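Local structure of broad specificity aminotransferase (Leishmania mexicana, 4WB0) at residues Thr337-Pro348 with Leu398-Arg409. The protein probably transfers amino groups between amino acids and 2-oxo acids with relaxed substrate selectivity, using pyridoxal 5'-phosphate as cofactor. Residues are numbered along the deposited sequence; the frame is centred on the assembly and turned at random.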
loop_
_atom_site.group_PDB
_atom_site.type_symbol
_atom_site.label_atom_id
_atom_site.label_comp_id
_atom_site.label_asym_id
_atom_site.label_seq_id
_atom_site.Cartn_x
_atom_site.Cartn_y
_atom_site.Cartn_z
ATOM N N THR A 337 14.595 33.737 -12.075
ATOM C CA THR A 337 13.917 34.259 -13.256
ATOM C C THR A 337 12.590 34.971 -12.889
ATOM O O THR A 337 12.294 36.052 -13.403
ATOM C CB THR A 337 13.624 33.135 -14.240
ATOM O OG1 THR A 337 14.859 32.497 -14.622
ATOM C CG2 THR A 337 12.907 33.692 -15.466
ATOM N N VAL A 338 11.772 34.330 -12.038
ATOM C CA VAL A 338 10.486 34.921 -11.613
ATOM C C VAL A 338 10.737 36.225 -10.838
ATOM O O VAL A 338 10.106 37.245 -11.112
ATOM C CB VAL A 338 9.673 33.934 -10.724
ATOM C CG1 VAL A 338 8.434 34.595 -10.193
ATOM C CG2 VAL A 338 9.287 32.690 -11.515
ATOM N N TYR A 339 11.660 36.179 -9.882
ATOM C CA TYR A 339 11.960 37.334 -9.017
ATOM C C TYR A 339 12.411 38.531 -9.862
ATOM O O TYR A 339 11.891 39.653 -9.735
ATOM C CB TYR A 339 13.036 36.934 -7.991
ATOM C CG TYR A 339 13.568 38.082 -7.168
ATOM C CD1 TYR A 339 12.810 38.628 -6.130
ATOM C CD2 TYR A 339 14.829 38.603 -7.410
ATOM C CE1 TYR A 339 13.304 39.675 -5.344
ATOM C CE2 TYR A 339 15.321 39.648 -6.658
ATOM C CZ TYR A 339 14.559 40.181 -5.621
ATOM O OH TYR A 339 15.053 41.229 -4.884
ATOM N N ASP A 340 13.350 38.275 -10.768
ATOM C CA ASP A 340 13.897 39.338 -11.610
ATOM C C ASP A 340 12.816 39.979 -12.425
ATOM O O ASP A 340 12.844 41.180 -12.626
ATOM C CB ASP A 340 14.996 38.818 -12.534
ATOM C CG ASP A 340 16.336 38.666 -11.829
ATOM O OD1 ASP A 340 16.509 39.251 -10.732
ATOM O OD2 ASP A 340 17.222 37.962 -12.371
ATOM N N GLU A 341 11.823 39.210 -12.852
ATOM C CA GLU A 341 10.791 39.771 -13.693
ATOM C C GLU A 341 9.815 40.570 -12.824
ATOM O O GLU A 341 9.289 41.605 -13.260
ATOM C CB GLU A 341 10.072 38.684 -14.493
ATOM C CG GLU A 341 9.024 39.259 -15.457
ATOM C CD GLU A 341 9.626 39.832 -16.746
ATOM O OE1 GLU A 341 10.845 40.175 -16.787
ATOM O OE2 GLU A 341 8.854 39.939 -17.732
ATOM N N LEU A 342 9.590 40.110 -11.600
ATOM C CA LEU A 342 8.741 40.869 -10.663
ATOM C C LEU A 342 9.315 42.255 -10.357
ATOM O O LEU A 342 8.578 43.234 -10.240
ATOM C CB LEU A 342 8.549 40.085 -9.373
ATOM C CG LEU A 342 7.640 38.875 -9.519
ATOM C CD1 LEU A 342 7.777 38.056 -8.264
ATOM C CD2 LEU A 342 6.197 39.290 -9.735
ATOM N N LEU A 343 10.636 42.332 -10.267
ATOM C CA LEU A 343 11.344 43.600 -10.116
ATOM C C LEU A 343 11.261 44.496 -11.359
ATOM O O LEU A 343 11.035 45.713 -11.263
ATOM C CB LEU A 343 12.814 43.322 -9.794
ATOM C CG LEU A 343 13.150 42.616 -8.492
ATOM C CD1 LEU A 343 14.656 42.524 -8.364
ATOM C CD2 LEU A 343 12.573 43.356 -7.318
ATOM N N ARG A 344 11.466 43.912 -12.535
ATOM C CA ARG A 344 11.400 44.692 -13.772
ATOM C C ARG A 344 10.005 45.234 -14.004
ATOM O O ARG A 344 9.850 46.338 -14.519
ATOM C CB ARG A 344 11.844 43.858 -14.992
ATOM C CG ARG A 344 11.912 44.654 -16.308
ATOM C CD ARG A 344 12.152 43.714 -17.498
ATOM N NE ARG A 344 10.947 42.929 -17.776
ATOM C CZ ARG A 344 9.906 43.403 -18.466
ATOM N NH1 ARG A 344 9.940 44.634 -18.961
ATOM N NH2 ARG A 344 8.831 42.652 -18.683
ATOM N N LEU A 345 8.979 44.488 -13.612
ATOM C CA LEU A 345 7.621 45.022 -13.717
ATOM C C LEU A 345 7.291 45.972 -12.548
ATOM O O LEU A 345 6.225 46.587 -12.518
ATOM C CB LEU A 345 6.612 43.875 -13.775
ATOM C CG LEU A 345 6.739 42.934 -14.989
ATOM C CD1 LEU A 345 6.076 41.565 -14.724
ATOM C CD2 LEU A 345 6.165 43.578 -16.238
ATOM N N GLN A 346 8.197 46.090 -11.586
ATOM C CA GLN A 346 7.935 46.893 -10.380
ATOM C C GLN A 346 6.603 46.531 -9.711
ATOM O O GLN A 346 5.839 47.410 -9.266
ATOM C CB GLN A 346 7.971 48.383 -10.737
ATOM C CG GLN A 346 9.310 48.803 -11.327
ATOM C CD GLN A 346 9.270 50.159 -12.024
ATOM O OE1 GLN A 346 8.212 50.774 -12.164
ATOM N NE2 GLN A 346 10.432 50.627 -12.468
ATOM N N THR A 347 6.324 45.232 -9.651
ATOM C CA THR A 347 5.112 44.752 -9.005
ATOM C C THR A 347 5.088 45.295 -7.565
ATOM O O THR A 347 6.101 45.179 -6.864
ATOM C CB THR A 347 5.058 43.210 -9.003
ATOM O OG1 THR A 347 5.265 42.729 -10.334
ATOM C CG2 THR A 347 3.709 42.739 -8.526
ATOM N N PRO A 348 3.962 45.901 -7.124
ATOM C CA PRO A 348 3.856 46.345 -5.724
ATOM C C PRO A 348 4.156 45.272 -4.720
ATOM O O PRO A 348 3.761 44.116 -4.916
ATOM C CB PRO A 348 2.390 46.773 -5.597
ATOM C CG PRO A 348 2.012 47.197 -6.942
ATOM C CD PRO A 348 2.750 46.262 -7.881
ATOM N N LEU A 398 8.412 33.507 -16.691
ATOM C CA LEU A 398 8.118 34.876 -17.036
ATOM C C LEU A 398 6.628 35.111 -17.034
ATOM O O LEU A 398 6.199 36.128 -16.546
ATOM C CB LEU A 398 8.704 35.243 -18.379
ATOM C CG LEU A 398 10.236 35.334 -18.449
ATOM C CD1 LEU A 398 10.629 35.641 -19.905
ATOM C CD2 LEU A 398 10.703 36.430 -17.545
ATOM N N MET A 399 5.848 34.176 -17.571
ATOM C CA MET A 399 4.383 34.259 -17.503
ATOM C C MET A 399 3.864 34.322 -16.060
ATOM O O MET A 399 2.917 35.038 -15.763
ATOM C CB MET A 399 3.740 33.060 -18.210
ATOM C CG MET A 399 4.082 32.937 -19.653
ATOM S SD MET A 399 3.418 31.410 -20.440
ATOM C CE MET A 399 1.859 31.223 -19.505
ATOM N N LEU A 400 4.466 33.555 -15.175
ATOM C CA LEU A 400 4.060 33.546 -13.754
ATOM C C LEU A 400 4.210 34.959 -13.171
ATOM O O LEU A 400 3.282 35.492 -12.575
ATOM C CB LEU A 400 4.880 32.552 -12.929
ATOM C CG LEU A 400 4.626 32.592 -11.416
ATOM C CD1 LEU A 400 3.136 32.408 -11.114
ATOM C CD2 LEU A 400 5.428 31.532 -10.746
ATOM N N ALA A 401 5.380 35.558 -13.358
ATOM C CA ALA A 401 5.625 36.911 -12.891
ATOM C C ALA A 401 4.624 37.900 -13.480
ATOM O O ALA A 401 4.039 38.710 -12.753
ATOM C CB ALA A 401 7.042 37.323 -13.236
ATOM N N GLN A 402 4.412 37.826 -14.794
ATOM C CA GLN A 402 3.493 38.749 -15.485
ATOM C C GLN A 402 2.074 38.625 -14.926
ATOM O O GLN A 402 1.399 39.617 -14.675
ATOM C CB GLN A 402 3.513 38.495 -17.002
ATOM C CG GLN A 402 4.830 38.941 -17.651
ATOM C CD GLN A 402 5.184 38.242 -18.992
ATOM O OE1 GLN A 402 4.335 37.628 -19.667
ATOM N NE2 GLN A 402 6.467 38.335 -19.365
ATOM N N THR A 403 1.644 37.399 -14.670
ATOM C CA THR A 403 0.316 37.172 -14.149
ATOM C C THR A 403 0.224 37.606 -12.685
ATOM O O THR A 403 -0.783 38.172 -12.284
ATOM C CB THR A 403 -0.074 35.709 -14.314
ATOM O OG1 THR A 403 -0.060 35.390 -15.721
ATOM C CG2 THR A 403 -1.476 35.486 -13.760
ATOM N N ILE A 404 1.263 37.353 -11.885
ATOM C CA ILE A 404 1.313 37.894 -10.513
ATOM C C ILE A 404 1.183 39.401 -10.555
ATOM O O ILE A 404 0.354 39.998 -9.845
ATOM C CB ILE A 404 2.627 37.509 -9.795
ATOM C CG1 ILE A 404 2.615 36.022 -9.496
ATOM C CG2 ILE A 404 2.776 38.253 -8.478
ATOM C CD1 ILE A 404 3.975 35.422 -9.092
ATOM N N ASN A 405 1.996 40.035 -11.385
ATOM C CA ASN A 405 1.927 41.480 -11.555
ATOM C C ASN A 405 0.510 41.962 -11.887
ATOM O O ASN A 405 0.006 42.913 -11.284
ATOM C CB ASN A 405 2.889 41.936 -12.659
ATOM C CG ASN A 405 2.875 43.427 -12.857
ATOM O OD1 ASN A 405 3.228 44.183 -11.954
ATOM N ND2 ASN A 405 2.493 43.863 -14.055
ATOM N N ASP A 406 -0.130 41.299 -12.846
ATOM C CA ASP A 406 -1.504 41.638 -13.205
ATOM C C ASP A 406 -2.451 41.402 -12.033
ATOM O O ASP A 406 -3.300 42.248 -11.745
ATOM C CB ASP A 406 -1.990 40.824 -14.407
ATOM C CG ASP A 406 -1.347 41.246 -15.704
ATOM O OD1 ASP A 406 -0.753 42.352 -15.746
ATOM O OD2 ASP A 406 -1.458 40.462 -16.685
ATOM N N ALA A 407 -2.323 40.254 -11.367
ATOM C CA ALA A 407 -3.259 39.935 -10.317
ATOM C C ALA A 407 -3.181 40.987 -9.208
ATOM O O ALA A 407 -4.216 41.491 -8.727
ATOM C CB ALA A 407 -3.000 38.575 -9.770
ATOM N N VAL A 408 -1.958 41.357 -8.852
ATOM C CA VAL A 408 -1.718 42.270 -7.753
ATOM C C VAL A 408 -2.241 43.660 -8.096
ATOM O O VAL A 408 -2.905 44.313 -7.283
ATOM C CB VAL A 408 -0.212 42.329 -7.410
ATOM C CG1 VAL A 408 0.070 43.476 -6.449
ATOM C CG2 VAL A 408 0.210 41.048 -6.787
ATOM N N ARG A 409 -1.955 44.111 -9.308
ATOM C CA ARG A 409 -2.347 45.456 -9.703
ATOM C C ARG A 409 -3.852 45.619 -9.909
ATOM O O ARG A 409 -4.355 46.760 -9.929
ATOM C CB ARG A 409 -1.608 45.878 -10.976
ATOM C CG ARG A 409 -0.131 46.114 -10.748
ATOM C CD ARG A 409 0.562 46.526 -12.021
ATOM N NE ARG A 409 2.014 46.653 -11.857
ATOM C CZ ARG A 409 2.632 47.781 -11.514
ATOM N NH1 ARG A 409 1.926 48.883 -11.260
ATOM N NH2 ARG A 409 3.951 47.810 -11.409
#
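Arg409 reaches across to the backbone carbonyl of Leu345, its NH2 lying 2.8 Å from Leu345 O in the carbonyl plane, though the N-H is bent (135°). Leu345 is part of the Schellman motif at the C-terminal end of helix 314-344, in which Gln346 takes positive phi, so the guanidinium binds a carbonyl at a helix end. Asn405, one turn earlier, ties both sides together: its OD1 accepts from Thr347 OG1 at 3.0 Å and from Arg409 NE at 2.8 Å, the two donors approaching from opposite faces of the amide plane. CG of Asn405 stands anti to the backbone N (chi1 -179°), which turns the amide toward 337-348. Pro348 CD sits over the centre of one guanidinium face, 3.9 Å above it.

At the other end, Gln402 NE2 makes a nearly straight but weak bond to Glu341 OE2, at 3.3 Å. Arg344 grips the same carboxylate side-on, NE and NH2 each taking one oxygen. Glu341 CG lies 3.6 Å from Ala401 CB; the bend at chi2 then turns the carboxylate, whose carbon abuts Leu398 CD2.

Between these polar groups the packing is apolar. Leu345 CD1 rests on Asn405 CB (3.8 Å), and Leu342 CD2 meets Ile404 CG2 at the same separation. The small Ala401 lies where the axes, crossing at -39°, approach to 8.3 Å.

The contact thus pairs two helices of the C-terminal part of the chain, consistent with the small domain of a fold-type I aminotransferase. Trp351 touches both Leu342 and Ile404, while helix 368-376 and strand 379-380 pack against helix 394-410 through Thr403.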